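Local coordinates for protein putative adenylate cyclase (Vibrio parahaemolyticus, PDB 2ACA) that probably acts as a CYTH-family adenylate cyclase of the class IV type, forming cyclic AMP from ATP, at residues Met37-Gln42 and Ser116-Gly121; Phe123-Asp128 and Ala137-Met142. All coordinates share one frame; numbering follows the deposited sequence.

How the contacts relate
Contacts 1 and 2 show how one sheet can combine an irregular pairing with a regular one. Their centres lie 9 Å apart in the antiparallel sheet of the CYTH domain, where strands 35-49, 106-120, 123-130 and 134-143 follow one another as neighbours. Contact 1 joins the first two of these strands, which are distant in sequence. Contact 2, formed later in the chain, joins the last two, a hairpin. Strands 106-120 and 123-130 connect the contacts: Phe118 N probably bonds to Ile125 O and Leu127 N to Ser116 O, each at 2.8 Å. Thr126 touches Ile117, and these two share a face with Phe38 and Glu138, probably the inner wall of the family's tunnel.

Contact 1 of 2, residues Met37-Gln42 and Ser116-Gly121; sequences MFENNQ and SIFFVG
Phe38 and Ile117 meet with the phenyl ring slanting across the isoleucine, and the far rim of the ring does the touching: Phe38 CZ comes within 3.5 Å of Ile117 CG1, with Ile117 CD1 close behind. A first torsion of 67° sets the ring of Phe38 between its own backbone N and carbonyl carbon, which leans it back over the opposing strand and brings Ile117 N above one face, near the rim. Met37, a selenomethionine, runs alongside the other branch of the same isoleucine, its SE 4.1 Å from Ile117 CG2. Its SE also lies obliquely beside the Phe119 ring, 5.2 Å from the centroid, in a Met-aromatic contact. Glu39 crosses Phe118 at about a right angle, with OE1 at the ring edge, 3.4 Å from Phe118 CE2; His34 meets the same ring.

Backbone bonds hold these groups in place. Met37 N donates to Ile117 O, and Ile117 N returns a straighter bond of 3.0 Å to Phe38 O. Where the chain turns a corner, the hydroxyl of Ser116 serves as acceptor: Asn40 N reaches Ser116 OG at 2.8 Å with an N-H...O angle of 169°. A water links that OG to Asn40 OD1, donating to the latter, so the serine side chain ties the turn to the strand both directly and through solvent.

Two residues, Met37 and Phe38, stand opposite the single Ile117, the definition of a classic beta bulge, and Asn40 and Asn41 opposite Arg115 form a G1 bulge. Together they bend strand 35-49 within the antiparallel CYTH sheet.

Contact 2 of 2, residues Phe123-Asp128 and Ala137-Met142; sequences FHITLD and AEFAIM
Phe123-Asp128 and Ala137-Met142 run antiparallel, their segment axes 4.6 Å apart at closest approach and their directions differing by 167°. His124 with Ala140 and Thr126 with Glu138 are hydrogen-bonded pairs, each closed by two N-H...O bonds; between them, Ile125 and Phe139 form a non-hydrogen-bonded pair. The shortest of the four bonds runs from Thr126 N to Glu138 O, at 2.7 Å and 170°.

On one face, Ile125 and Phe139 lie side by side, with Ile125 CG1 4.0 Å from Phe139 CE2, and Phe25 of helix 22-30 packs on both. At the end of the pairing the Phe123 ring slants across Ile141: Phe123 CD1 approaches Ile141 CB to 3.5 Å, while Ala140 O sits at the ring edge. Helix 152-162 packs against Phe123 and Ile141.

The opposite face, carrying His124, Thr126, Glu138 and Ala140, is more polar. Thr126 and Glu138 project together, and the extended start of the glutamate chain (chi2 -175°) carries its carboxylate past the threonine, leaving OE1 3.8 Å from Thr126 CG2. A water 2.6 Å from Thr126 OG1 donates to Glu138 O, giving that carbonyl a further partner. Asp128 OD1 and Glu138 OE1 are 4.4 Å apart, like charges probably moderated by Arg115, which salt-bridges Asp128 and, like Lys16, makes a long, weak ion pair with Glu138.

A phosphate ion near Glu138, probably from the crystallisation liquor, may mark the pocket. Hairpin acids set among bases of neighbouring strands are consistent with the CYTH tunnel, where basic groups bind triphosphate and acidic ones usually hold divalent metal ions, though none is seen here.

Contact 1 of 2, residues Met37-Gln42 and Ser116-Gly121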
loop_
_atom_site.group_PDB
_atom_site.type_symbol
_atom_site.label_atom_id
_atom_site.label_comp_id
_atom_site.label_asym_id
_atom_site.label_seq_id
_atom_site.Cartn_x
_atom_site.Cartn_y
_atom_site.Cartn_z
HETATM N N MSE A 37 -6.766 -19.274 -9.159
HETATM C CA MSE A 37 -6.411 -18.270 -8.160
HETATM C C MSE A 37 -7.599 -18.107 -7.214
HETATM O O MSE A 37 -7.439 -17.961 -6.006
HETATM C CB MSE A 37 -6.069 -16.940 -8.841
HETATM C CG MSE A 37 -5.542 -15.870 -7.899
HETATM SE SE MSE A 37 -5.076 -14.210 -8.794
HETATM C CE MSE A 37 -4.124 -13.339 -7.356
ATOM N N PHE A 38 -8.796 -18.131 -7.781
ATOM C CA PHE A 38 -10.017 -18.037 -7.001
ATOM C C PHE A 38 -11.193 -18.004 -7.959
ATOM O O PHE A 38 -11.055 -17.592 -9.106
ATOM C CB PHE A 38 -10.004 -16.796 -6.086
ATOM C CG PHE A 38 -10.045 -15.489 -6.818
ATOM C CD1 PHE A 38 -11.229 -15.032 -7.388
ATOM C CD2 PHE A 38 -8.898 -14.707 -6.934
ATOM C CE1 PHE A 38 -11.269 -13.814 -8.060
ATOM C CE2 PHE A 38 -8.930 -13.490 -7.606
ATOM C CZ PHE A 38 -10.115 -13.042 -8.168
ATOM N N GLU A 39 -12.345 -18.453 -7.488
ATOM C CA GLU A 39 -13.533 -18.483 -8.319
ATOM C C GLU A 39 -14.705 -17.874 -7.575
ATOM O O GLU A 39 -14.814 -18.014 -6.358
ATOM C CB GLU A 39 -13.877 -19.930 -8.681
ATOM C CG GLU A 39 -12.760 -20.706 -9.367
ATOM C CD GLU A 39 -13.071 -22.192 -9.461
ATOM O OE1 GLU A 39 -12.260 -22.946 -10.036
ATOM O OE2 GLU A 39 -14.131 -22.607 -8.952
ATOM N N ASN A 40 -15.570 -17.193 -8.314
ATOM C CA ASN A 40 -16.775 -16.576 -7.760
ATOM C C ASN A 40 -16.625 -15.649 -6.537
ATOM O O ASN A 40 -17.474 -15.658 -5.639
ATOM C CB ASN A 40 -17.796 -17.674 -7.451
ATOM C CG ASN A 40 -18.104 -18.540 -8.668
ATOM O OD1 ASN A 40 -18.516 -18.037 -9.710
ATOM N ND2 ASN A 40 -17.901 -19.846 -8.536
ATOM N N ASN A 41 -15.556 -14.861 -6.492
ATOM C CA ASN A 41 -15.380 -13.913 -5.386
ATOM C C ASN A 41 -16.073 -12.621 -5.789
ATOM O O ASN A 41 -16.394 -12.416 -6.962
ATOM C CB ASN A 41 -13.903 -13.578 -5.142
ATOM C CG ASN A 41 -13.182 -14.624 -4.322
ATOM O OD1 ASN A 41 -12.229 -14.310 -3.618
ATOM N ND2 ASN A 41 -13.614 -15.872 -4.422
ATOM N N GLN A 42 -16.312 -11.752 -4.820
ATOM C CA GLN A 42 -16.905 -10.463 -5.120
ATOM C C GLN A 42 -15.740 -9.477 -5.185
ATOM O O GLN A 42 -14.908 -9.430 -4.273
ATOM C CB GLN A 42 -17.872 -10.026 -4.021
ATOM C CG GLN A 42 -18.603 -8.735 -4.360
ATOM C CD GLN A 42 -19.347 -8.145 -3.180
ATOM O OE1 GLN A 42 -18.742 -7.747 -2.181
ATOM N NE2 GLN A 42 -20.669 -8.081 -3.289
ATOM N N SER A 116 -13.667 -14.378 -11.341
ATOM C CA SER A 116 -12.934 -15.633 -11.274
ATOM C C SER A 116 -11.664 -15.451 -12.090
ATOM O O SER A 116 -11.695 -14.883 -13.183
ATOM C CB SER A 116 -13.749 -16.787 -11.869
ATOM O OG SER A 116 -14.828 -17.151 -11.033
ATOM N N ILE A 117 -10.546 -15.920 -11.551
ATOM C CA ILE A 117 -9.279 -15.814 -12.251
ATOM C C ILE A 117 -8.591 -17.177 -12.305
ATOM O O ILE A 117 -8.474 -17.863 -11.286
ATOM C CB ILE A 117 -8.352 -14.790 -11.565
ATOM C CG1 ILE A 117 -9.042 -13.422 -11.518
ATOM C CG2 ILE A 117 -7.029 -14.688 -12.328
ATOM C CD1 ILE A 117 -8.137 -12.267 -11.064
ATOM N N PHE A 118 -8.153 -17.567 -13.504
ATOM C CA PHE A 118 -7.476 -18.844 -13.701
ATOM C C PHE A 118 -6.122 -18.652 -14.355
ATOM O O PHE A 118 -5.868 -17.635 -14.995
ATOM C CB PHE A 118 -8.306 -19.773 -14.583
ATOM C CG PHE A 118 -9.717 -19.937 -14.128
ATOM C CD1 PHE A 118 -10.712 -19.093 -14.601
ATOM C CD2 PHE A 118 -10.057 -20.935 -13.226
ATOM C CE1 PHE A 118 -12.023 -19.237 -14.184
ATOM C CE2 PHE A 118 -11.370 -21.087 -12.801
ATOM C CZ PHE A 118 -12.355 -20.237 -13.282
ATOM N N PHE A 119 -5.261 -19.648 -14.193
ATOM C CA PHE A 119 -3.922 -19.617 -14.756
ATOM C C PHE A 119 -3.770 -20.713 -15.809
ATOM O O PHE A 119 -4.276 -21.824 -15.635
ATOM C CB PHE A 119 -2.874 -19.847 -13.658
ATOM C CG PHE A 119 -2.773 -18.734 -12.645
ATOM C CD1 PHE A 119 -2.084 -18.937 -11.448
ATOM C CD2 PHE A 119 -3.328 -17.483 -12.888
ATOM C CE1 PHE A 119 -1.950 -17.908 -10.514
ATOM C CE2 PHE A 119 -3.200 -16.447 -11.956
ATOM C CZ PHE A 119 -2.508 -16.663 -10.768
ATOM N N VAL A 120 -3.080 -20.390 -16.898
ATOM C CA VAL A 120 -2.811 -21.340 -17.972
ATOM C C VAL A 120 -1.433 -20.917 -18.439
ATOM O O VAL A 120 -1.295 -20.059 -19.312
ATOM C CB VAL A 120 -3.814 -21.206 -19.136
ATOM C CG1 VAL A 120 -3.388 -22.095 -20.287
ATOM C CG2 VAL A 120 -5.209 -21.607 -18.672
ATOM N N GLY A 121 -0.410 -21.514 -17.839
ATOM C CA GLY A 121 0.949 -21.149 -18.177
ATOM C C GLY A 121 1.222 -19.870 -17.413
ATOM O O GLY A 121 1.013 -19.815 -16.202
HETATM O O HOH W 1 -17.110 -18.971 -12.417
#

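Contact 2 of 2, residues Phe123-Asp128 and Ala137-Met142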
loop_
_atom_site.group_PDB
_atom_site.type_symbol
_atom_site.label_atom_id
_atom_site.label_comp_id
_atom_site.label_asym_id
_atom_site.label_seq_id
_atom_site.Cartn_x
_atom_site.Cartn_y
_atom_site.Cartn_z
ATOM N N PHE A 123 -0.129 -17.062 -18.603
ATOM C CA PHE A 123 -1.254 -16.238 -19.018
ATOM C C PHE A 123 -2.407 -16.336 -18.029
ATOM O O PHE A 123 -2.662 -17.402 -17.467
ATOM C CB PHE A 123 -1.717 -16.660 -20.411
ATOM C CG PHE A 123 -0.662 -16.503 -21.462
ATOM C CD1 PHE A 123 -0.169 -15.244 -21.789
ATOM C CD2 PHE A 123 -0.136 -17.617 -22.106
ATOM C CE1 PHE A 123 0.836 -15.096 -22.741
ATOM C CE2 PHE A 123 0.869 -17.482 -23.059
ATOM C CZ PHE A 123 1.357 -16.219 -23.378
ATOM N N HIS A 124 -3.098 -15.219 -17.825
ATOM C CA HIS A 124 -4.221 -15.164 -16.898
ATOM C C HIS A 124 -5.554 -15.125 -17.630
ATOM O O HIS A 124 -5.680 -14.478 -18.665
ATOM C CB HIS A 124 -4.122 -13.916 -16.015
ATOM C CG HIS A 124 -2.835 -13.801 -15.261
ATOM N ND1 HIS A 124 -2.428 -14.735 -14.335
ATOM C CD2 HIS A 124 -1.868 -12.852 -15.287
ATOM C CE1 HIS A 124 -1.265 -14.371 -13.824
ATOM N NE2 HIS A 124 -0.902 -13.232 -14.386
ATOM N N ILE A 125 -6.547 -15.823 -17.095
ATOM C CA ILE A 125 -7.869 -15.818 -17.691
ATOM C C ILE A 125 -8.836 -15.310 -16.639
ATOM O O ILE A 125 -8.958 -15.909 -15.575
ATOM C CB ILE A 125 -8.329 -17.224 -18.114
ATOM C CG1 ILE A 125 -7.392 -17.798 -19.181
ATOM C CG2 ILE A 125 -9.761 -17.149 -18.629
ATOM C CD1 ILE A 125 -7.846 -19.145 -19.727
ATOM N N THR A 126 -9.512 -14.204 -16.929
ATOM C CA THR A 126 -10.472 -13.621 -15.995
ATOM C C THR A 126 -11.906 -13.733 -16.514
ATOM O O THR A 126 -12.201 -13.372 -17.652
ATOM C CB THR A 126 -10.147 -12.121 -15.729
ATOM O OG1 THR A 126 -8.851 -12.018 -15.129
ATOM C CG2 THR A 126 -11.166 -11.493 -14.779
ATOM N N LEU A 127 -12.798 -14.233 -15.670
ATOM C CA LEU A 127 -14.198 -14.360 -16.045
ATOM C C LEU A 127 -15.017 -13.493 -15.079
ATOM O O LEU A 127 -15.022 -13.728 -13.873
ATOM C CB LEU A 127 -14.635 -15.831 -15.977
ATOM C CG LEU A 127 -16.088 -16.123 -16.365
ATOM C CD1 LEU A 127 -16.307 -15.710 -17.810
ATOM C CD2 LEU A 127 -16.410 -17.606 -16.192
ATOM N N ASP A 128 -15.700 -12.487 -15.619
ATOM C CA ASP A 128 -16.492 -11.566 -14.813
ATOM C C ASP A 128 -17.975 -11.598 -15.129
ATOM O O ASP A 128 -18.382 -11.954 -16.237
ATOM C CB ASP A 128 -15.997 -10.133 -15.027
ATOM C CG ASP A 128 -14.585 -9.928 -14.546
ATOM O OD1 ASP A 128 -13.958 -8.932 -14.967
ATOM O OD2 ASP A 128 -14.104 -10.754 -13.744
ATOM N N ALA A 137 -14.744 -11.621 -20.346
ATOM C CA ALA A 137 -13.536 -12.413 -20.146
ATOM C C ALA A 137 -12.301 -11.601 -20.511
ATOM O O ALA A 137 -12.309 -10.836 -21.477
ATOM C CB ALA A 137 -13.588 -13.685 -20.980
ATOM N N GLU A 138 -11.238 -11.764 -19.729
ATOM C CA GLU A 138 -10.002 -11.046 -19.989
ATOM C C GLU A 138 -8.866 -12.044 -20.072
ATOM O O GLU A 138 -8.793 -12.968 -19.269
ATOM C CB GLU A 138 -9.699 -10.042 -18.872
ATOM C CG GLU A 138 -10.833 -9.091 -18.553
ATOM C CD GLU A 138 -10.444 -8.038 -17.525
ATOM O OE1 GLU A 138 -9.826 -8.396 -16.501
ATOM O OE2 GLU A 138 -10.763 -6.849 -17.739
ATOM N N PHE A 139 -7.994 -11.854 -21.056
ATOM C CA PHE A 139 -6.835 -12.706 -21.242
ATOM C C PHE A 139 -5.658 -11.761 -21.164
ATOM O O PHE A 139 -5.655 -10.724 -21.826
ATOM C CB PHE A 139 -6.886 -13.397 -22.608
ATOM C CG PHE A 139 -8.042 -14.341 -22.758
ATOM C CD1 PHE A 139 -9.322 -13.859 -22.982
ATOM C CD2 PHE A 139 -7.860 -15.713 -22.621
ATOM C CE1 PHE A 139 -10.413 -14.730 -23.066
ATOM C CE2 PHE A 139 -8.945 -16.590 -22.704
ATOM C CZ PHE A 139 -10.223 -16.094 -22.927
ATOM N N ALA A 140 -4.660 -12.092 -20.355
ATOM C CA ALA A 140 -3.527 -11.191 -20.222
ATOM C C ALA A 140 -2.251 -11.831 -19.696
ATOM O O ALA A 140 -2.244 -12.973 -19.239
ATOM C CB ALA A 140 -3.917 -10.015 -19.317
ATOM N N ILE A 141 -1.175 -11.058 -19.763
ATOM C CA ILE A 141 0.134 -11.473 -19.290
ATOM C C ILE A 141 0.913 -10.206 -18.977
ATOM O O ILE A 141 0.977 -9.300 -19.809
ATOM C CB ILE A 141 0.898 -12.276 -20.366
ATOM C CG1 ILE A 141 2.365 -12.434 -19.962
ATOM C CG2 ILE A 141 0.804 -11.574 -21.709
ATOM C CD1 ILE A 141 2.569 -13.208 -18.679
HETATM N N MSE A 142 1.469 -10.123 -17.772
HETATM C CA MSE A 142 2.268 -8.964 -17.387
HETATM C C MSE A 142 3.734 -9.347 -17.538
HETATM O O MSE A 142 4.163 -10.408 -17.076
HETATM C CB MSE A 142 1.986 -8.556 -15.941
HETATM C CG MSE A 142 0.596 -8.000 -15.715
HETATM SE SE MSE A 142 0.342 -7.508 -13.874
HETATM C CE MSE A 142 0.762 -5.631 -13.984
HETATM O O HOH W 2 -6.991 -11.856 -16.881
#